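Local atomic coordinates of dTDP-4-dehydrorhamnose 3,5-epimerase (Sulfolobus tokodaii, PDB entry 2B9U), a protein that probably catalyses the 3,5-epimerisation of dTDP-4-dehydro-6-deoxyglucose to dTDP-4-dehydro-beta-L-rhamnose, a step in dTDP-L-rhamnose biosynthesis. Residues M10-I15 and Y108-P113; G55-L60 and I145-I150. One frame throughout, in Å; residues are numbered along the deposited sequence.

Interaction 1. Residues M10-I15 and Y108-P113; sequences MGIILI and YMLWIP
Ile13 and Trp111, like Ile15 and Met109, are hydrogen-bonded pairs of an antiparallel ladder in one of the two sheets of the jelly-roll, cupin-type barrel. Each pair exchanges two backbone hydrogen bonds; in the first, Trp111 N reaches Ile13 O at 2.8 Å. Between them Leu14 and Leu110 form a non-hydrogen-bonded pair, and Leu14 CA sends a C-H contact to Met109 O.

Ile12 shares the sheet face of Leu14 and Leu110. Its CB lies 4.1 Å from Trp111 O. CG2, set opposite the backbone N, bears on Leu110 CD2 at 3.6 Å. CG1 takes the other branch, beside the N (chi1 -54°), and a second bend (chi2 -71°) turns CD1 toward strand 109-112, where it meets Pro113 CD at 3.7 Å and Ile112 CG2 at 3.9 Å. Ile12 and Leu110 also touch strands 79-86 and 97-103, so this face looks into the barrel interior. An alanine here would remove both branches, and Leu110 CD2 and the Pro113 ring would probably be left with a gap beside them in the core.

On the other face, Ile13 CG1 meets the edge of the Trp111 indole near its plane, touching CD1, while Ile15 CD1 packs against Trp111 CB at 3.8 Å and Ile15 CG2 against the Met109 methyl. Phe3 and Phe5 of strand 3-9 touch the isoleucines here. At the opposite ends of the ladder, Leu14 CD2 sits over one face of the Tyr108 ring, and Gly11 O lies 3.3 Å from Pro113 CD.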
loop_
_atom_site.group_PDB
_atom_site.type_symbol
_atom_site.label_atom_id
_atom_site.label_comp_id
_atom_site.label_asym_id
_atom_site.label_seq_id
_atom_site.Cartn_x
_atom_site.Cartn_y
_atom_site.Cartn_z
ATOM N N MET A 10 5.689 14.231 20.031
ATOM C CA MET A 10 4.949 15.251 19.249
ATOM C C MET A 10 3.781 14.712 18.423
ATOM O O MET A 10 3.306 15.393 17.524
ATOM C CB MET A 10 5.870 16.064 18.313
ATOM C CG MET A 10 7.256 16.416 18.804
ATOM S SD MET A 10 8.119 17.364 17.520
ATOM C CE MET A 10 9.169 16.120 16.781
ATOM N N GLY A 11 3.332 13.495 18.710
ATOM C CA GLY A 11 2.272 12.861 17.930
ATOM C C GLY A 11 2.759 11.890 16.862
ATOM O O GLY A 11 1.953 11.272 16.164
ATOM N N ILE A 12 4.078 11.745 16.751
ATOM C CA ILE A 12 4.704 10.836 15.779
ATOM C C ILE A 12 4.725 9.448 16.416
ATOM O O ILE A 12 5.087 9.304 17.595
ATOM C CB ILE A 12 6.158 11.295 15.401
ATOM C CG1 ILE A 12 6.184 12.752 14.909
ATOM C CG2 ILE A 12 6.828 10.339 14.383
ATOM C CD1 ILE A 12 5.575 12.978 13.545
ATOM N N ILE A 13 4.327 8.435 15.642
ATOM C CA ILE A 13 4.203 7.086 16.150
ATOM C C ILE A 13 4.905 6.108 15.217
ATOM O O ILE A 13 4.731 6.166 13.998
ATOM C CB ILE A 13 2.716 6.662 16.337
ATOM C CG1 ILE A 13 2.000 7.595 17.335
ATOM C CG2 ILE A 13 2.639 5.225 16.831
ATOM C CD1 ILE A 13 0.563 7.229 17.647
ATOM N N LEU A 14 5.715 5.225 15.796
ATOM C CA LEU A 14 6.321 4.140 15.026
ATOM C C LEU A 14 5.450 2.904 15.174
ATOM O O LEU A 14 5.090 2.527 16.296
ATOM C CB LEU A 14 7.764 3.852 15.488
ATOM C CG LEU A 14 8.460 2.793 14.622
ATOM C CD1 LEU A 14 9.458 3.441 13.669
ATOM C CD2 LEU A 14 9.104 1.733 15.492
ATOM N N ILE A 15 5.091 2.296 14.042
ATOM C CA ILE A 15 4.264 1.089 14.030
ATOM C C ILE A 15 5.091 -0.117 13.600
ATOM O O ILE A 15 5.808 -0.073 12.587
ATOM C CB ILE A 15 2.992 1.236 13.134
ATOM C CG1 ILE A 15 2.169 2.439 13.556
ATOM C CG2 ILE A 15 2.075 0.007 13.242
ATOM C CD1 ILE A 15 2.260 3.581 12.607
ATOM N N TYR A 108 8.949 -1.548 9.392
ATOM C CA TYR A 108 8.358 -0.525 10.275
ATOM C C TYR A 108 7.742 0.627 9.487
ATOM O O TYR A 108 8.119 0.906 8.322
ATOM C CB TYR A 108 9.396 0.065 11.255
ATOM C CG TYR A 108 10.008 -0.890 12.277
ATOM C CD1 TYR A 108 9.397 -2.090 12.610
ATOM C CD2 TYR A 108 11.187 -0.555 12.930
ATOM C CE1 TYR A 108 9.959 -2.952 13.554
ATOM C CE2 TYR A 108 11.754 -1.403 13.879
ATOM C CZ TYR A 108 11.136 -2.596 14.186
ATOM O OH TYR A 108 11.710 -3.441 15.121
ATOM N N MET A 109 6.808 1.300 10.152
ATOM C CA MET A 109 6.040 2.396 9.584
ATOM C C MET A 109 6.111 3.571 10.539
ATOM O O MET A 109 6.247 3.380 11.737
ATOM C CB MET A 109 4.569 1.989 9.428
ATOM C CG MET A 109 4.274 1.050 8.259
ATOM S SD MET A 109 2.660 0.275 8.451
ATOM C CE MET A 109 3.084 -1.075 9.565
ATOM N N LEU A 110 6.004 4.774 9.995
ATOM C CA LEU A 110 5.909 6.002 10.778
ATOM C C LEU A 110 4.579 6.637 10.451
ATOM O O LEU A 110 4.286 6.911 9.261
ATOM C CB LEU A 110 6.975 6.998 10.336
ATOM C CG LEU A 110 8.102 7.554 11.189
ATOM C CD1 LEU A 110 8.258 9.017 10.812
ATOM C CD2 LEU A 110 7.872 7.393 12.688
ATOM N N TRP A 111 3.790 6.891 11.495
ATOM C CA TRP A 111 2.604 7.737 11.380
ATOM C C TRP A 111 2.987 9.170 11.710
ATOM O O TRP A 111 3.564 9.459 12.782
ATOM C CB TRP A 111 1.475 7.249 12.275
ATOM C CG TRP A 111 0.467 8.333 12.678
ATOM C CD1 TRP A 111 0.331 8.905 13.916
ATOM C CD2 TRP A 111 -0.532 8.951 11.842
ATOM N NE1 TRP A 111 -0.682 9.837 13.903
ATOM C CE2 TRP A 111 -1.220 9.895 12.641
ATOM C CE3 TRP A 111 -0.899 8.811 10.491
ATOM C CZ2 TRP A 111 -2.279 10.668 12.147
ATOM C CZ3 TRP A 111 -1.951 9.604 9.995
ATOM C CH2 TRP A 111 -2.623 10.514 10.824
ATOM N N ILE A 112 2.679 10.051 10.761
ATOM C CA ILE A 112 2.997 11.469 10.825
ATOM C C ILE A 112 1.684 12.280 10.707
ATOM O O ILE A 112 1.139 12.444 9.606
ATOM C CB ILE A 112 3.960 11.909 9.694
ATOM C CG1 ILE A 112 5.196 10.994 9.608
ATOM C CG2 ILE A 112 4.343 13.403 9.863
ATOM C CD1 ILE A 112 6.084 11.292 8.427
ATOM N N PRO A 113 1.194 12.808 11.840
ATOM C CA PRO A 113 -0.060 13.581 11.898
ATOM C C PRO A 113 0.067 14.914 11.164
ATOM O O PRO A 113 1.178 15.317 10.845
ATOM C CB PRO A 113 -0.272 13.799 13.408
ATOM C CG PRO A 113 1.065 13.675 14.014
ATOM C CD PRO A 113 1.855 12.712 13.157
#

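Interaction 2. Residues G55-L60 and I145-I150; sequences GVVRGL and ISYSYI
The backbones of Leu60 and Ile145 run close enough to exchange two hydrogen bonds of 3.1 Å, Leu60 N to Ile145 O and Ile145 N to Leu60 O, which carries the pairing of strands 57-63 and 142-144 one residue beyond the end of the latter. The peptide bond preceding Leu60 is cis.

Past Ile145 the chain leaves the sheet and winds into a 3-10 turn at 147-149. A water bridges the widening gap: it donates to Gly59 O at 2.7 Å and accepts from Tyr147 N at 2.9 Å, lying in the plane of the Tyr147 ring at its edge. Leu60 is the apolar centre of the contact. Its CG stands beside the backbone N, opposite the carbonyl carbon (chi1 -45°), and CD1 extends toward the turn, meeting Ile145 CD1 at 3.8 Å and, more loosely, Ile150 CG1. Beyond, Leu60 and Ile145 both rest on Ala117 and Val85. Val57 CG1 touches CB of Tyr147 at 3.7 Å, the two side chains crossing at about a right angle.

Within the turn, Ser146 OG and Ser148 OG are hydrogen-bonded at 2.6 Å. Between the two segments the polar links are thus main-chain bonds and a water, and the side chains that pack across the contact meet through apolar atoms; Gly59 N has a further partner in Asp163 OD2, so a carboxylate from outside also holds the strand at this junction.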
loop_
_atom_site.group_PDB
_atom_site.type_symbol
_atom_site.label_atom_id
_atom_site.label_comp_id
_atom_site.label_asym_id
_atom_site.label_seq_id
_atom_site.Cartn_x
_atom_site.Cartn_y
_atom_site.Cartn_z
ATOM N N GLY A 55 20.355 7.929 -2.712
ATOM C CA GLY A 55 20.801 9.303 -2.559
ATOM C C GLY A 55 19.725 10.334 -2.819
ATOM O O GLY A 55 19.910 11.524 -2.515
ATOM N N VAL A 56 18.609 9.891 -3.395
ATOM C CA VAL A 56 17.493 10.788 -3.680
ATOM C C VAL A 56 16.975 11.376 -2.370
ATOM O O VAL A 56 16.870 10.664 -1.374
ATOM C CB VAL A 56 16.360 10.063 -4.487
ATOM C CG1 VAL A 56 15.024 10.782 -4.360
ATOM C CG2 VAL A 56 16.772 9.923 -5.950
ATOM N N VAL A 57 16.691 12.678 -2.381
ATOM C CA VAL A 57 15.980 13.336 -1.298
ATOM C C VAL A 57 14.655 13.854 -1.838
ATOM O O VAL A 57 14.623 14.470 -2.907
ATOM C CB VAL A 57 16.801 14.524 -0.732
ATOM C CG1 VAL A 57 15.985 15.305 0.302
ATOM C CG2 VAL A 57 18.126 14.040 -0.143
ATOM N N ARG A 58 13.567 13.569 -1.118
ATOM C CA ARG A 58 12.257 14.120 -1.406
ATOM C C ARG A 58 11.774 14.772 -0.117
ATOM O O ARG A 58 11.803 14.133 0.931
ATOM C CB ARG A 58 11.265 13.024 -1.811
ATOM C CG ARG A 58 11.609 12.306 -3.106
ATOM C CD ARG A 58 10.636 11.164 -3.385
ATOM N NE ARG A 58 11.110 10.293 -4.453
ATOM C CZ ARG A 58 10.703 10.346 -5.721
ATOM N NH1 ARG A 58 9.799 11.239 -6.101
ATOM N NH2 ARG A 58 11.194 9.492 -6.606
ATOM N N GLY A 59 11.336 16.030 -0.198
ATOM C CA GLY A 59 10.795 16.736 0.967
ATOM C C GLY A 59 11.218 18.200 1.027
ATOM O O GLY A 59 11.908 18.681 0.136
ATOM N N LEU A 60 10.830 18.915 2.081
ATOM C CA LEU A 60 10.018 18.376 3.174
ATOM C C LEU A 60 8.594 18.923 3.002
ATOM O O LEU A 60 8.357 20.128 3.156
ATOM C CB LEU A 60 10.623 18.760 4.537
ATOM C CG LEU A 60 12.142 18.600 4.742
ATOM C CD1 LEU A 60 12.620 19.130 6.107
ATOM C CD2 LEU A 60 12.564 17.163 4.575
ATOM N N ILE A 145 9.387 23.073 3.173
ATOM C CA ILE A 145 10.577 23.707 3.735
ATOM C C ILE A 145 11.789 22.943 3.221
ATOM O O ILE A 145 11.681 21.760 2.905
ATOM C CB ILE A 145 10.543 23.778 5.285
ATOM C CG1 ILE A 145 10.511 22.372 5.908
ATOM C CG2 ILE A 145 9.327 24.610 5.753
ATOM C CD1 ILE A 145 10.975 22.306 7.345
ATOM N N SER A 146 12.930 23.621 3.123
ATOM C CA SER A 146 14.129 23.068 2.501
ATOM C C SER A 146 14.657 21.799 3.176
ATOM O O SER A 146 14.734 21.716 4.419
ATOM C CB SER A 146 15.232 24.140 2.439
ATOM O OG SER A 146 16.449 23.623 1.922
ATOM N N TYR A 147 15.018 20.829 2.331
ATOM C CA TYR A 147 15.725 19.604 2.709
ATOM C C TYR A 147 16.996 19.918 3.526
ATOM O O TYR A 147 17.413 19.121 4.358
ATOM C CB TYR A 147 16.127 18.831 1.431
ATOM C CG TYR A 147 17.389 19.416 0.843
ATOM C CD1 TYR A 147 17.345 20.612 0.127
ATOM C CD2 TYR A 147 18.638 18.829 1.081
ATOM C CE1 TYR A 147 18.504 21.198 -0.378
ATOM C CE2 TYR A 147 19.817 19.413 0.584
ATOM C CZ TYR A 147 19.730 20.609 -0.142
ATOM O OH TYR A 147 20.862 21.221 -0.636
ATOM N N SER A 148 17.628 21.061 3.237
ATOM C CA SER A 148 18.889 21.477 3.875
ATOM C C SER A 148 18.750 21.722 5.377
ATOM O O SER A 148 19.745 21.932 6.077
ATOM C CB SER A 148 19.439 22.740 3.218
ATOM O OG SER A 148 18.576 23.854 3.398
ATOM N N TYR A 149 17.509 21.719 5.856
ATOM C CA TYR A 149 17.222 21.814 7.281
ATOM C C TYR A 149 17.806 20.625 8.029
ATOM O O TYR A 149 18.096 20.708 9.216
ATOM C CB TYR A 149 15.718 21.886 7.501
ATOM C CG TYR A 149 15.340 22.245 8.911
ATOM C CD1 TYR A 149 15.511 23.549 9.392
ATOM C CD2 TYR A 149 14.810 21.281 9.772
ATOM C CE1 TYR A 149 15.173 23.873 10.690
ATOM C CE2 TYR A 149 14.461 21.601 11.067
ATOM C CZ TYR A 149 14.643 22.894 11.518
ATOM O OH TYR A 149 14.286 23.202 12.797
ATOM N N ILE A 150 18.007 19.534 7.294
ATOM C CA ILE A 150 18.388 18.249 7.834
ATOM C C ILE A 150 19.767 17.894 7.328
ATOM O O ILE A 150 20.133 18.230 6.198
ATOM C CB ILE A 150 17.356 17.153 7.395
ATOM C CG1 ILE A 150 15.954 17.451 7.972
ATOM C CG2 ILE A 150 17.829 15.747 7.750
ATOM C CD1 ILE A 150 15.850 17.394 9.513
HETATM O O HOH W 1 13.661 20.669 -0.179
#

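Overall arrangement
Interactions 1 and 2 lie on opposite sides of the chain's centre, their own centres 19 Å apart and their nearest atoms about 10 Å apart, without touching. They belong to the two different sheets of the flattened barrel, and their segments alternate along the chain. Strand 79-86 stands between them: Ile12, Leu110 and Ile112 of interaction 1 touch its Asp82 and Ala84, whereas Leu60, Ile145 and Ile150 of interaction 2 touch Val83 and Val85, the alternate residues. Both contacts are remote from Tyr137, predicted to stack on the substrate's thymidine ring. Segment 145-150 directly follows Cys144, disulfide-bonded to Cys166, and Arg58, in segment 55-60, packs on Phe26 of the second subunit.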